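Local coordinates for SxtG (Microseira wollei, PDB 6U1R), which is an amidinotransferase of the saxitoxin biosynthetic pathway, probably transferring an amidino group through a covalent amidino-cysteine intermediate, at residues Pro27-Tyr31 with Val141-Ile146; Tyr81-Met85 with Asn310-Leu314; Trp124-Phe130 with Arg154-Glu159; Ile255-Cys259 with Glu282-Val286; Ala301-His306 with Lys336-Met340. All coordinates share one frame; numbering follows the deposited sequence.

From the N terminus, contact 1 sets the first modelled loop against the hairpin 139-148, closing a loop of 109 residues. Contact 2 begins inside that span, at the start of helix 83-102, and reaches forward to Asn310-Leu314, so contacts 1 and 2 cross. Contact 3, a short closure joining Trp124-Phe130 to the loop before helix 164-172, also crosses contact 1. Contacts 3 and 4 both nest inside the long loop of contact 2; contact 4 joins the loops that follow strands 251-255 and 276-279. Contact 5 packs the loop after strand 297-300 on helix 338-346 and crosses contact 2. Contacts 2 and 3 touch through Tyr81 and Phe130, contacts 4 and 5 through Glu282 and Tyr303.

Contact 1 (Pro27-Tyr31 with Val141-Ile146); sequences PVNSY and VIGNEI
Val28, Gly143 and Ser30 give up the most surface where the N-terminal loop lies against the tight turn of a beta-hairpin. Gly143 is gripped twice by Ser30 in an isolated antiparallel hydrogen-bonded bridge: Ser30 N donates to Gly143 O at 3.0 Å, and Gly143 N returns a bond to Ser30 O at 2.8 Å. Gly143 occupies a corner of the type II' turn from Ile142 to Glu145, and its positive phi (68°) suits a residue without a side chain. The Tyr31 ring closes over it, with Gly143 CA 3.7 Å from the ring centroid in a CH-pi contact over one face. A water bonded to Asn144 N also meets Tyr31 OH. On the apolar side, Val28 holds CG1 opposite its own backbone N (chi1 177°), which sets this methyl 3.9 Å from Val141 CG1 and 4.0 Å from Ile146 CG1, while CG2 meets Ile146 CD1. Tyr170 of helix 164-172 also packs on Val28 and Ile146. Ser30 turns its hydroxyl to Asp372 and Arg221, leaving CB against Val141 CG1. The paired backbone bonds thus satisfy the buried peptide groups of Ser30 and Gly143, with the tyrosine face over Gly143 and the valine-isoleucine packing alongside, so that the loop is held to the hairpin turn by backbone polarity and side-chain packing together.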
# COMPACT_ATOMS: atom_id res chain seq x y z
N PRO A 27 -10.49 -17.77 6.02
CA PRO A 27 -11.79 -17.30 5.51
C PRO A 27 -11.72 -16.61 4.16
O PRO A 27 -12.77 -16.41 3.54
CB PRO A 27 -12.26 -16.34 6.60
CG PRO A 27 -10.99 -15.82 7.21
CD PRO A 27 -10.05 -16.99 7.20
N VAL A 28 -10.55 -16.19 3.71
CA VAL A 28 -10.38 -15.59 2.38
C VAL A 28 -9.88 -16.67 1.42
O VAL A 28 -8.81 -17.25 1.63
CB VAL A 28 -9.39 -14.41 2.44
CG1 VAL A 28 -9.14 -13.80 1.05
CG2 VAL A 28 -9.94 -13.36 3.38
N ASN A 29 -10.67 -16.94 0.38
CA ASN A 29 -10.33 -17.98 -0.60
C ASN A 29 -11.22 -17.74 -1.83
O ASN A 29 -12.37 -18.16 -1.83
CB ASN A 29 -10.56 -19.37 -0.02
CG ASN A 29 -10.06 -20.46 -0.93
OD1 ASN A 29 -8.93 -20.90 -0.80
ND2 ASN A 29 -10.90 -20.89 -1.89
N SER A 30 -10.68 -17.06 -2.85
CA SER A 30 -11.45 -16.84 -4.08
C SER A 30 -10.49 -16.71 -5.25
O SER A 30 -9.63 -15.83 -5.25
CB SER A 30 -12.34 -15.60 -4.01
OG SER A 30 -13.12 -15.53 -5.21
N TYR A 31 -10.66 -17.58 -6.25
CA TYR A 31 -9.75 -17.67 -7.38
C TYR A 31 -10.37 -17.28 -8.72
O TYR A 31 -9.65 -17.20 -9.71
CB TYR A 31 -9.20 -19.10 -7.49
CG TYR A 31 -8.26 -19.48 -6.37
CD1 TYR A 31 -6.94 -19.07 -6.39
CD2 TYR A 31 -8.70 -20.27 -5.30
CE1 TYR A 31 -6.06 -19.45 -5.38
CE2 TYR A 31 -7.82 -20.63 -4.28
CZ TYR A 31 -6.51 -20.22 -4.33
OH TYR A 31 -5.63 -20.58 -3.35
N VAL A 141 -9.30 -9.73 -4.67
CA VAL A 141 -9.12 -10.97 -3.92
C VAL A 141 -8.46 -11.96 -4.85
O VAL A 141 -9.05 -12.36 -5.87
CB VAL A 141 -10.45 -11.53 -3.39
CG1 VAL A 141 -10.16 -12.77 -2.54
CG2 VAL A 141 -11.18 -10.51 -2.58
N ILE A 142 -7.24 -12.37 -4.51
CA ILE A 142 -6.45 -13.31 -5.31
C ILE A 142 -6.13 -14.49 -4.39
O ILE A 142 -5.18 -14.45 -3.61
CB ILE A 142 -5.16 -12.70 -5.87
CG1 ILE A 142 -5.44 -11.41 -6.66
CG2 ILE A 142 -4.43 -13.72 -6.76
CD1 ILE A 142 -6.37 -11.59 -7.85
N GLY A 143 -6.93 -15.55 -4.48
CA GLY A 143 -6.67 -16.70 -3.62
C GLY A 143 -6.94 -16.35 -2.16
O GLY A 143 -8.07 -15.99 -1.82
N ASN A 144 -5.92 -16.42 -1.31
CA ASN A 144 -6.08 -16.08 0.10
C ASN A 144 -5.59 -14.67 0.42
O ASN A 144 -5.47 -14.33 1.60
CB ASN A 144 -5.34 -17.10 0.98
CG ASN A 144 -3.83 -17.07 0.79
OD1 ASN A 144 -3.31 -16.28 0.00
ND2 ASN A 144 -3.13 -17.92 1.53
N GLU A 145 -5.35 -13.83 -0.59
CA GLU A 145 -4.79 -12.49 -0.42
C GLU A 145 -5.80 -11.42 -0.82
O GLU A 145 -6.41 -11.51 -1.90
CB GLU A 145 -3.53 -12.34 -1.26
CG GLU A 145 -2.84 -10.99 -1.14
CD GLU A 145 -1.62 -10.85 -2.02
OE1 GLU A 145 -1.45 -11.67 -2.95
OE2 GLU A 145 -0.81 -9.93 -1.79
N ILE A 146 -5.93 -10.39 0.03
CA ILE A 146 -6.65 -9.16 -0.31
C ILE A 146 -5.61 -8.06 -0.62
O ILE A 146 -4.71 -7.81 0.19
CB ILE A 146 -7.61 -8.75 0.81
CG1 ILE A 146 -8.65 -9.86 1.02
CG2 ILE A 146 -8.30 -7.42 0.49
CD1 ILE A 146 -9.65 -9.62 2.05
O HOH W 1 -3.68 -18.13 -2.58

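Contact 2 (Tyr81-Met85 with Asn310-Leu314); sequences YPPEM and NQLRL
The Tyr81 ring meets Leu312 obliquely, CE2 lying 3.7 Å from Leu312 CD1, while Phe362 stacks on the ring and Tyr81 OH is bonded to Pro361 O. The Gln311 side chain, which carries the second flat group, runs past Met85 in the opposite direction, its amide OE1 3.4 Å from Met85 CG. Gln311 NE2 reaches Glu84 OE2 in a weak hydrogen bond of 3.5 Å, with the amide and carboxylate planes 53° apart. Met85 fills the middle: its chain runs straight to the sulfur and then bends (chi3 69°), bringing CE within 3.6 Å of Leu312 CD1 while SD rests against Gln311 CG. Leu312 CD1 thus touches both the tyrosine ring and the methionine methyl. Behind it, Asn310 OD1 accepts from Leu312 N at 2.9 Å, in the carbonyl plane on a lone pair, forming an Asx turn that probably helps shape the backbone carrying Leu312. Pro82, the N-cap residue of helix 83-102, brings its CG near Gln311 NE2. The chemistry divides: buried apolar packing of Tyr81, Met85 and Leu312 holds the start of helix 83-102 and the residue before its cap to the 310-314 loop, while the long Gln311-Glu84 bond on the exposed side probably adds little.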
# COMPACT_ATOMS: atom_id res chain seq x y z
N TYR A 81 -24.99 12.79 -1.84
CA TYR A 81 -26.12 12.27 -2.59
C TYR A 81 -27.41 12.76 -1.95
O TYR A 81 -27.49 12.87 -0.71
CB TYR A 81 -26.12 10.74 -2.61
CG TYR A 81 -25.31 10.11 -3.72
CD1 TYR A 81 -23.95 9.91 -3.58
CD2 TYR A 81 -25.92 9.72 -4.92
CE1 TYR A 81 -23.20 9.35 -4.59
CE2 TYR A 81 -25.17 9.15 -5.94
CZ TYR A 81 -23.81 8.95 -5.77
OH TYR A 81 -23.04 8.39 -6.76
N PRO A 82 -28.46 13.03 -2.73
CA PRO A 82 -29.75 13.36 -2.13
C PRO A 82 -30.20 12.26 -1.18
O PRO A 82 -30.08 11.06 -1.50
CB PRO A 82 -30.68 13.47 -3.34
CG PRO A 82 -29.78 13.91 -4.43
CD PRO A 82 -28.47 13.22 -4.19
N PRO A 83 -30.72 12.61 -0.01
CA PRO A 83 -31.10 11.57 0.96
C PRO A 83 -32.12 10.59 0.40
O PRO A 83 -32.08 9.41 0.74
CB PRO A 83 -31.68 12.38 2.13
CG PRO A 83 -31.08 13.70 2.01
CD PRO A 83 -30.84 13.97 0.56
N GLU A 84 -33.04 11.06 -0.44
CA GLU A 84 -34.05 10.14 -0.95
C GLU A 84 -33.43 9.10 -1.86
O GLU A 84 -33.91 7.96 -1.90
CB GLU A 84 -35.17 10.92 -1.65
CG GLU A 84 -34.75 11.72 -2.90
CD GLU A 84 -34.26 13.16 -2.61
OE1 GLU A 84 -33.74 13.47 -1.49
OE2 GLU A 84 -34.40 13.99 -3.53
N MET A 85 -32.37 9.45 -2.59
CA MET A 85 -31.69 8.47 -3.42
C MET A 85 -31.02 7.40 -2.56
O MET A 85 -31.08 6.21 -2.88
CB MET A 85 -30.67 9.15 -4.32
CG MET A 85 -31.29 10.01 -5.40
SD MET A 85 -30.06 10.68 -6.55
CE MET A 85 -29.54 9.20 -7.40
N ASN A 310 -32.49 8.11 -13.90
CA ASN A 310 -32.45 8.60 -12.53
C ASN A 310 -32.19 10.10 -12.55
O ASN A 310 -31.76 10.66 -13.56
CB ASN A 310 -31.38 7.87 -11.68
CG ASN A 310 -29.95 8.09 -12.18
OD1 ASN A 310 -29.44 9.20 -12.16
ND2 ASN A 310 -29.30 7.01 -12.59
N GLN A 311 -32.46 10.75 -11.42
CA GLN A 311 -32.41 12.21 -11.37
C GLN A 311 -30.99 12.77 -11.53
O GLN A 311 -30.85 13.98 -11.69
CB GLN A 311 -33.07 12.71 -10.07
CG GLN A 311 -32.28 12.48 -8.77
CD GLN A 311 -33.17 12.36 -7.53
OE1 GLN A 311 -33.80 11.32 -7.29
NE2 GLN A 311 -33.22 13.42 -6.73
N LEU A 312 -29.95 11.93 -11.51
CA LEU A 312 -28.58 12.38 -11.77
C LEU A 312 -28.01 11.90 -13.10
O LEU A 312 -27.12 12.56 -13.64
CB LEU A 312 -27.62 11.90 -10.67
CG LEU A 312 -27.90 12.08 -9.19
CD1 LEU A 312 -26.84 11.30 -8.43
CD2 LEU A 312 -27.89 13.54 -8.75
N ARG A 313 -28.47 10.74 -13.60
CA ARG A 313 -28.04 10.07 -14.83
C ARG A 313 -26.54 9.95 -15.04
O ARG A 313 -25.95 10.71 -15.82
CB ARG A 313 -28.66 10.73 -16.07
CG ARG A 313 -28.43 12.24 -16.30
CD ARG A 313 -29.82 12.90 -16.51
NE ARG A 313 -29.94 14.05 -17.42
CZ ARG A 313 -29.39 14.19 -18.63
NH1 ARG A 313 -28.56 13.30 -19.17
NH2 ARG A 313 -29.66 15.30 -19.31
N LEU A 314 -25.91 8.97 -14.37
CA LEU A 314 -24.56 8.52 -14.69
C LEU A 314 -24.59 7.07 -15.20
O LEU A 314 -23.58 6.36 -15.12
CB LEU A 314 -23.64 8.64 -13.48
CG LEU A 314 -23.49 9.96 -12.69
CD1 LEU A 314 -24.17 11.16 -13.32
CD2 LEU A 314 -23.99 9.77 -11.27

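Contact 3 (Trp124-Phe130 with Arg154-Glu159)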
# COMPACT_ATOMS: atom_id res chain seq x y z
N TRP A 124 -2.16 18.33 -2.46
CA TRP A 124 -3.52 18.56 -2.96
C TRP A 124 -4.51 18.30 -1.84
O TRP A 124 -4.19 17.67 -0.83
CB TRP A 124 -3.85 17.69 -4.19
CG TRP A 124 -3.58 16.21 -4.03
CD1 TRP A 124 -2.49 15.54 -4.47
CD2 TRP A 124 -4.45 15.23 -3.42
NE1 TRP A 124 -2.60 14.20 -4.16
CE2 TRP A 124 -3.79 13.98 -3.52
CE3 TRP A 124 -5.70 15.28 -2.80
CZ2 TRP A 124 -4.35 12.80 -3.03
CZ3 TRP A 124 -6.24 14.12 -2.31
CH2 TRP A 124 -5.57 12.89 -2.43
N GLN A 125 -5.73 18.78 -2.04
CA GLN A 125 -6.80 18.57 -1.07
C GLN A 125 -8.11 18.36 -1.81
O GLN A 125 -8.29 18.83 -2.94
CB GLN A 125 -6.91 19.74 -0.08
CG GLN A 125 -7.34 21.03 -0.70
CD GLN A 125 -7.35 22.18 0.31
OE1 GLN A 125 -8.40 22.66 0.73
NE2 GLN A 125 -6.17 22.59 0.72
N VAL A 126 -9.03 17.65 -1.16
CA VAL A 126 -10.37 17.45 -1.70
C VAL A 126 -11.39 17.72 -0.59
O VAL A 126 -11.06 17.74 0.59
CB VAL A 126 -10.58 16.03 -2.28
CG1 VAL A 126 -9.63 15.79 -3.46
CG2 VAL A 126 -10.38 14.98 -1.21
N ARG A 127 -12.63 17.95 -0.99
CA ARG A 127 -13.67 18.35 -0.06
C ARG A 127 -14.37 17.19 0.62
O ARG A 127 -15.00 17.40 1.67
CB ARG A 127 -14.70 19.22 -0.80
CG ARG A 127 -14.18 20.59 -1.12
CD ARG A 127 -15.10 21.36 -2.06
NE ARG A 127 -14.51 22.66 -2.36
CZ ARG A 127 -14.76 23.76 -1.66
NH1 ARG A 127 -15.60 23.74 -0.64
NH2 ARG A 127 -14.15 24.89 -2.00
N SER A 128 -14.28 15.98 0.07
CA SER A 128 -14.92 14.81 0.67
C SER A 128 -14.35 13.56 0.01
O SER A 128 -13.64 13.62 -0.99
CB SER A 128 -16.44 14.83 0.50
OG SER A 128 -16.80 14.64 -0.87
N GLY A 129 -14.69 12.43 0.59
CA GLY A 129 -14.56 11.16 -0.10
C GLY A 129 -15.73 10.90 -1.03
O GLY A 129 -16.45 11.81 -1.45
N PHE A 130 -15.91 9.60 -1.34
CA PHE A 130 -16.97 9.15 -2.24
C PHE A 130 -17.96 8.37 -1.40
O PHE A 130 -18.83 8.98 -0.74
CB PHE A 130 -16.36 8.36 -3.42
CG PHE A 130 -17.37 7.74 -4.38
CD1 PHE A 130 -18.51 8.43 -4.78
CD2 PHE A 130 -17.16 6.46 -4.91
CE1 PHE A 130 -19.43 7.86 -5.66
CE2 PHE A 130 -18.09 5.88 -5.82
CZ PHE A 130 -19.21 6.58 -6.19
N ARG A 154 -8.40 10.80 -6.51
CA ARG A 154 -8.05 11.43 -5.24
C ARG A 154 -9.16 11.32 -4.20
O ARG A 154 -8.88 11.14 -3.02
CB ARG A 154 -7.70 12.90 -5.48
CG ARG A 154 -6.41 13.14 -6.23
CD ARG A 154 -6.35 14.59 -6.68
NE ARG A 154 -5.04 14.95 -7.23
CZ ARG A 154 -4.83 15.99 -8.02
NH1 ARG A 154 -5.85 16.79 -8.38
NH2 ARG A 154 -3.60 16.25 -8.45
N ASN A 155 -10.42 11.48 -4.60
CA ASN A 155 -11.49 11.44 -3.61
C ASN A 155 -11.66 10.07 -2.98
O ASN A 155 -12.33 9.94 -1.96
CB ASN A 155 -12.80 11.89 -4.23
CG ASN A 155 -12.78 13.34 -4.64
OD1 ASN A 155 -12.30 13.67 -5.71
ND2 ASN A 155 -13.27 14.23 -3.76
N ARG A 156 -11.08 9.03 -3.59
CA ARG A 156 -11.20 7.67 -3.08
C ARG A 156 -9.96 7.21 -2.30
O ARG A 156 -9.85 6.03 -1.97
CB ARG A 156 -11.51 6.72 -4.25
CG ARG A 156 -12.64 7.23 -5.14
CD ARG A 156 -13.08 6.21 -6.18
NE ARG A 156 -13.85 5.11 -5.59
CZ ARG A 156 -14.46 4.17 -6.29
NH1 ARG A 156 -14.40 4.18 -7.61
NH2 ARG A 156 -15.16 3.23 -5.67
N TYR A 157 -9.08 8.14 -1.93
CA TYR A 157 -7.80 7.83 -1.29
C TYR A 157 -7.96 7.02 -0.01
O TYR A 157 -7.07 6.23 0.35
CB TYR A 157 -7.09 9.13 -0.94
CG TYR A 157 -5.58 9.17 -1.06
CD1 TYR A 157 -4.94 8.86 -2.24
CD2 TYR A 157 -4.81 9.63 -0.00
CE1 TYR A 157 -3.57 8.96 -2.36
CE2 TYR A 157 -3.45 9.74 -0.10
CZ TYR A 157 -2.83 9.42 -1.28
OH TYR A 157 -1.46 9.56 -1.33
N PHE A 158 -9.04 7.25 0.73
CA PHE A 158 -9.27 6.60 2.02
C PHE A 158 -10.49 5.70 1.99
O PHE A 158 -11.08 5.40 3.04
CB PHE A 158 -9.40 7.66 3.12
CG PHE A 158 -8.13 8.40 3.37
CD1 PHE A 158 -7.06 7.75 3.97
CD2 PHE A 158 -7.97 9.73 2.98
CE1 PHE A 158 -5.87 8.40 4.20
CE2 PHE A 158 -6.75 10.38 3.20
CZ PHE A 158 -5.71 9.71 3.81
N GLU A 159 -10.87 5.22 0.81
CA GLU A 159 -12.08 4.43 0.75
C GLU A 159 -11.91 3.07 1.43
O GLU A 159 -12.92 2.47 1.80
CB GLU A 159 -12.50 4.24 -0.71
CG GLU A 159 -13.93 3.81 -0.85
CD GLU A 159 -14.48 4.09 -2.23
OE1 GLU A 159 -14.28 5.21 -2.75
OE2 GLU A 159 -15.11 3.18 -2.84
O HOH W 2 -14.29 7.18 -0.71
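This buried contact packs two largely irregular segments together through a cation-pi stack, an edge-to-face aromatic pair and one side-chain-to-backbone bond, beside the predicted active site. Arg154 lies extended from CG to NE over one face of Trp124: CG stands 3.7 Å from the centroid of the six-membered ring, and the guanidinium follows over the five-membered ring, CZ 4.5 Å from its centroid and the planes 29° apart; its NH2 is bonded to Leu185 O and salt-bridged to Asp187. The indole turns its CZ2-CH2 edge onto the face of Tyr157, planes at 80°. Farther along, Asn155 ND2 donates to Ser128 O at 2.9 Å, tilted slightly from both the carbonyl and amide planes, and Val126 CB packs 3.6 Å from the same nitrogen. Phe130 CD2 sits over the Arg156 guanidinium, 3.6 Å from its NE, with ring and guanidinium planes nearly perpendicular (81°). Arg156 grips Glu159 side-on, NE to OE1 at 2.9 Å and NH2 to OE2 at 2.8 Å, both in the guanidinium plane; a water links Glu159 OE1 to Phe130 N. Asp137 gives Arg156 a second carboxylate, and the side chains of Asp215 and His264, predicted catalytic residues, are each about 4 Å away. Phe119 of strand 119-120 packs on Trp124, Val126 and Tyr157, Phe158 of the second subunit touches Tyr157, and the 154-159 segment leads on toward helix 164-172.

Contact 4 (Ile255-Cys259 with Glu282-Val286); sequences IESQC and EFVDV
Cys259 lies squarely over the Phe283 ring at the tight end of this contact. Its CB stands 3.6 Å from the ring centroid and only 8° off the normal, a CH-pi contact. With SG opposite the backbone N (chi1 176°), the sulfur runs on across the same face in a sulfur-aromatic contact, 4.1 Å from the centroid and nearer CZ. Trp318 meets Phe283 edge-to-face. Beside the cysteine, Gln258 N donates almost straight to Phe283 O (2.9 Å, 173°). Ser257 OG accepts from Cys259 N at 3.0 Å, an ST turn that braces the backbone under the cysteine. Two loops leaving strands 251-255 and 276-279 are joined here, the Phe283 side chain about 9 Å from that of His264, a predicted active-site residue. Toward solvent the fit loosens. The Gln258 side chain passes with CB and CG beside Phe283 O, and a water links the two loops, donating to Glu256 O at 2.7 Å and accepting from Asp285 N at 3.0 Å. Asp285 OD1 turns to Asn287 N.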
# COMPACT_ATOMS: atom_id res chain seq x y z
N ILE A 255 -7.07 -6.62 -22.53
CA ILE A 255 -7.95 -6.44 -23.68
C ILE A 255 -7.98 -4.96 -24.06
O ILE A 255 -7.66 -4.09 -23.26
CB ILE A 255 -9.38 -6.94 -23.41
CG1 ILE A 255 -10.11 -6.03 -22.42
CG2 ILE A 255 -9.37 -8.39 -22.93
CD1 ILE A 255 -11.59 -6.09 -22.51
N GLU A 256 -8.41 -4.69 -25.29
CA GLU A 256 -8.65 -3.34 -25.78
C GLU A 256 -10.15 -3.04 -25.74
O GLU A 256 -10.93 -3.75 -26.37
CB GLU A 256 -8.12 -3.18 -27.21
CG GLU A 256 -6.65 -3.58 -27.37
CD GLU A 256 -5.70 -2.63 -26.67
OE1 GLU A 256 -5.98 -1.41 -26.65
OE2 GLU A 256 -4.67 -3.10 -26.12
N SER A 257 -10.55 -2.02 -24.97
CA SER A 257 -11.93 -1.57 -24.98
C SER A 257 -12.13 -0.51 -26.05
O SER A 257 -11.26 0.35 -26.26
CB SER A 257 -12.34 -0.98 -23.63
OG SER A 257 -13.69 -0.52 -23.67
N GLN A 258 -13.27 -0.57 -26.73
CA GLN A 258 -13.71 0.47 -27.64
C GLN A 258 -14.57 1.54 -26.95
O GLN A 258 -15.07 2.44 -27.62
CB GLN A 258 -14.51 -0.16 -28.79
CG GLN A 258 -13.66 -1.10 -29.66
CD GLN A 258 -14.50 -1.93 -30.63
OE1 GLN A 258 -15.66 -2.26 -30.36
NE2 GLN A 258 -13.90 -2.29 -31.76
N CYS A 259 -14.77 1.44 -25.63
CA CYS A 259 -15.57 2.43 -24.91
C CYS A 259 -14.71 3.65 -24.61
O CYS A 259 -13.75 3.53 -23.85
CB CYS A 259 -16.10 1.86 -23.59
SG CYS A 259 -17.01 3.09 -22.60
N GLU A 282 -20.70 -3.80 -28.11
CA GLU A 282 -20.29 -2.46 -28.50
C GLU A 282 -18.88 -2.12 -28.03
O GLU A 282 -18.17 -1.36 -28.70
CB GLU A 282 -21.29 -1.44 -27.96
CG GLU A 282 -22.64 -1.46 -28.69
CD GLU A 282 -22.54 -0.95 -30.11
OE1 GLU A 282 -21.86 0.08 -30.31
OE2 GLU A 282 -23.12 -1.56 -31.03
N PHE A 283 -18.46 -2.65 -26.88
CA PHE A 283 -17.15 -2.31 -26.34
C PHE A 283 -16.04 -3.28 -26.76
O PHE A 283 -14.85 -2.94 -26.59
CB PHE A 283 -17.18 -2.29 -24.80
CG PHE A 283 -18.12 -1.25 -24.20
CD1 PHE A 283 -18.76 -0.29 -24.97
CD2 PHE A 283 -18.35 -1.26 -22.83
CE1 PHE A 283 -19.62 0.64 -24.39
CE2 PHE A 283 -19.20 -0.34 -22.24
CZ PHE A 283 -19.83 0.61 -23.02
N VAL A 284 -16.36 -4.45 -27.29
CA VAL A 284 -15.37 -5.48 -27.61
C VAL A 284 -15.47 -5.85 -29.08
O VAL A 284 -16.56 -6.17 -29.57
CB VAL A 284 -15.56 -6.73 -26.73
CG1 VAL A 284 -14.71 -7.88 -27.21
CG2 VAL A 284 -15.23 -6.41 -25.27
N ASP A 285 -14.34 -5.81 -29.79
CA ASP A 285 -14.20 -6.47 -31.09
C ASP A 285 -13.74 -7.90 -30.82
O ASP A 285 -12.59 -8.13 -30.44
CB ASP A 285 -13.21 -5.73 -31.98
CG ASP A 285 -13.05 -6.36 -33.37
OD1 ASP A 285 -13.51 -7.50 -33.56
OD2 ASP A 285 -12.47 -5.71 -34.26
N VAL A 286 -14.65 -8.87 -31.00
CA VAL A 286 -14.34 -10.25 -30.62
C VAL A 286 -13.17 -10.79 -31.42
O VAL A 286 -12.50 -11.74 -30.97
CB VAL A 286 -15.56 -11.16 -30.81
CG1 VAL A 286 -16.71 -10.71 -29.91
CG2 VAL A 286 -16.00 -11.18 -32.27
O HOH W 3 -11.87 -4.36 -28.80

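Contact 5 (Ala301-His306 with Lys336-Met340); sequences APYPNH and KQEPM
Pro339, in the first turn of helix 338-346, is the main bump: its ring enters the bend of the 302-304 chain, where CG meets Tyr303 O at 3.6 Å and Pro304 O at 3.7 Å, while CB touches Pro302 CG. In return the Pro302 ring presses on the helix backbone, its CG 3.5 Å from Pro339 O. Met340 curls at chi2 and chi3 (66° and 72°), laying SD near Pro302 CD and CE 3.9 Å from Ala301 CB; Leu278 and Leu321 also pack on both Ala301 and Met340. At the other end His306 crosses Lys336 obliquely, its NE2 3.8 Å from Lys336 CD, and takes the Gln337 amide at its edge. His306 NE2 is bonded to Glu357. Gln337 OE1 rests against Pro304 CB, and a water donates to His306 O at 2.8 Å and accepts from Gln337 NE2. Gln337 is both the centre of an inverse gamma turn and the N-cap residue of the helix. The whole is a proline-rich loop after strand 297-300 packed on a helix N terminus, away from the predicted active-site residues.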
# COMPACT_ATOMS: atom_id res chain seq x y z
N ALA A 301 -23.49 -10.44 -25.42
CA ALA A 301 -24.63 -9.93 -24.69
C ALA A 301 -25.70 -9.41 -25.65
O ALA A 301 -25.37 -8.80 -26.67
CB ALA A 301 -24.21 -8.79 -23.75
N PRO A 302 -26.97 -9.62 -25.34
CA PRO A 302 -28.03 -8.97 -26.11
C PRO A 302 -28.07 -7.48 -25.83
O PRO A 302 -27.55 -7.00 -24.82
CB PRO A 302 -29.30 -9.67 -25.62
CG PRO A 302 -29.00 -9.98 -24.19
CD PRO A 302 -27.52 -10.35 -24.18
N TYR A 303 -28.68 -6.73 -26.77
CA TYR A 303 -28.91 -5.30 -26.59
C TYR A 303 -30.11 -5.07 -25.66
O TYR A 303 -31.14 -5.74 -25.81
CB TYR A 303 -29.14 -4.64 -27.96
CG TYR A 303 -27.87 -4.54 -28.77
CD1 TYR A 303 -27.37 -5.63 -29.48
CD2 TYR A 303 -27.15 -3.36 -28.80
CE1 TYR A 303 -26.19 -5.53 -30.20
CE2 TYR A 303 -25.98 -3.26 -29.53
CZ TYR A 303 -25.51 -4.33 -30.22
OH TYR A 303 -24.34 -4.20 -30.93
N PRO A 304 -30.00 -4.17 -24.69
CA PRO A 304 -31.05 -4.04 -23.67
C PRO A 304 -32.32 -3.38 -24.17
O PRO A 304 -33.40 -3.64 -23.60
CB PRO A 304 -30.38 -3.19 -22.58
CG PRO A 304 -29.37 -2.38 -23.34
CD PRO A 304 -28.84 -3.30 -24.38
N ASN A 305 -32.25 -2.52 -25.19
CA ASN A 305 -33.41 -1.75 -25.62
C ASN A 305 -34.06 -1.07 -24.42
O ASN A 305 -35.29 -1.06 -24.27
CB ASN A 305 -34.44 -2.63 -26.35
CG ASN A 305 -33.93 -3.19 -27.67
OD1 ASN A 305 -34.19 -4.34 -28.02
ND2 ASN A 305 -33.19 -2.37 -28.40
N HIS A 306 -33.23 -0.49 -23.56
CA HIS A 306 -33.66 0.06 -22.29
C HIS A 306 -32.56 0.94 -21.73
O HIS A 306 -31.42 0.47 -21.57
CB HIS A 306 -34.01 -1.05 -21.29
CG HIS A 306 -34.26 -0.55 -19.90
ND1 HIS A 306 -35.30 0.30 -19.59
CD2 HIS A 306 -33.59 -0.76 -18.74
CE1 HIS A 306 -35.28 0.57 -18.30
NE2 HIS A 306 -34.24 -0.05 -17.76
N LYS A 336 -35.19 -5.35 -14.90
CA LYS A 336 -35.56 -4.73 -16.16
C LYS A 336 -34.68 -5.18 -17.32
O LYS A 336 -34.95 -4.79 -18.46
CB LYS A 336 -35.54 -3.20 -16.02
CG LYS A 336 -36.64 -2.67 -15.09
CD LYS A 336 -36.79 -1.16 -15.21
CE LYS A 336 -37.50 -0.56 -13.99
NZ LYS A 336 -38.98 -0.67 -14.10
N GLN A 337 -33.67 -6.01 -17.07
CA GLN A 337 -32.79 -6.47 -18.14
C GLN A 337 -33.36 -7.73 -18.79
O GLN A 337 -32.78 -8.81 -18.73
CB GLN A 337 -31.39 -6.71 -17.60
CG GLN A 337 -30.77 -5.46 -17.05
CD GLN A 337 -30.37 -4.50 -18.15
OE1 GLN A 337 -29.86 -4.91 -19.20
NE2 GLN A 337 -30.57 -3.20 -17.90
N GLU A 338 -34.54 -7.58 -19.37
CA GLU A 338 -35.25 -8.76 -19.87
C GLU A 338 -34.48 -9.48 -20.96
O GLU A 338 -34.49 -10.72 -20.95
CB GLU A 338 -36.66 -8.36 -20.34
CG GLU A 338 -37.57 -7.91 -19.20
CD GLU A 338 -38.91 -7.40 -19.70
OE1 GLU A 338 -39.38 -7.87 -20.76
OE2 GLU A 338 -39.50 -6.52 -19.04
N PRO A 339 -33.82 -8.81 -21.90
CA PRO A 339 -33.01 -9.55 -22.88
C PRO A 339 -31.88 -10.35 -22.24
O PRO A 339 -31.67 -11.52 -22.60
CB PRO A 339 -32.49 -8.44 -23.81
CG PRO A 339 -33.55 -7.35 -23.70
CD PRO A 339 -33.94 -7.38 -22.26
N MET A 340 -31.16 -9.77 -21.27
CA MET A 340 -30.12 -10.53 -20.58
C MET A 340 -30.70 -11.75 -19.88
O MET A 340 -30.09 -12.82 -19.91
CB MET A 340 -29.38 -9.65 -19.57
CG MET A 340 -28.18 -10.33 -18.93
SD MET A 340 -26.83 -10.68 -20.10
CE MET A 340 -26.22 -9.05 -20.37
O HOH W 4 -29.93 -0.97 -19.68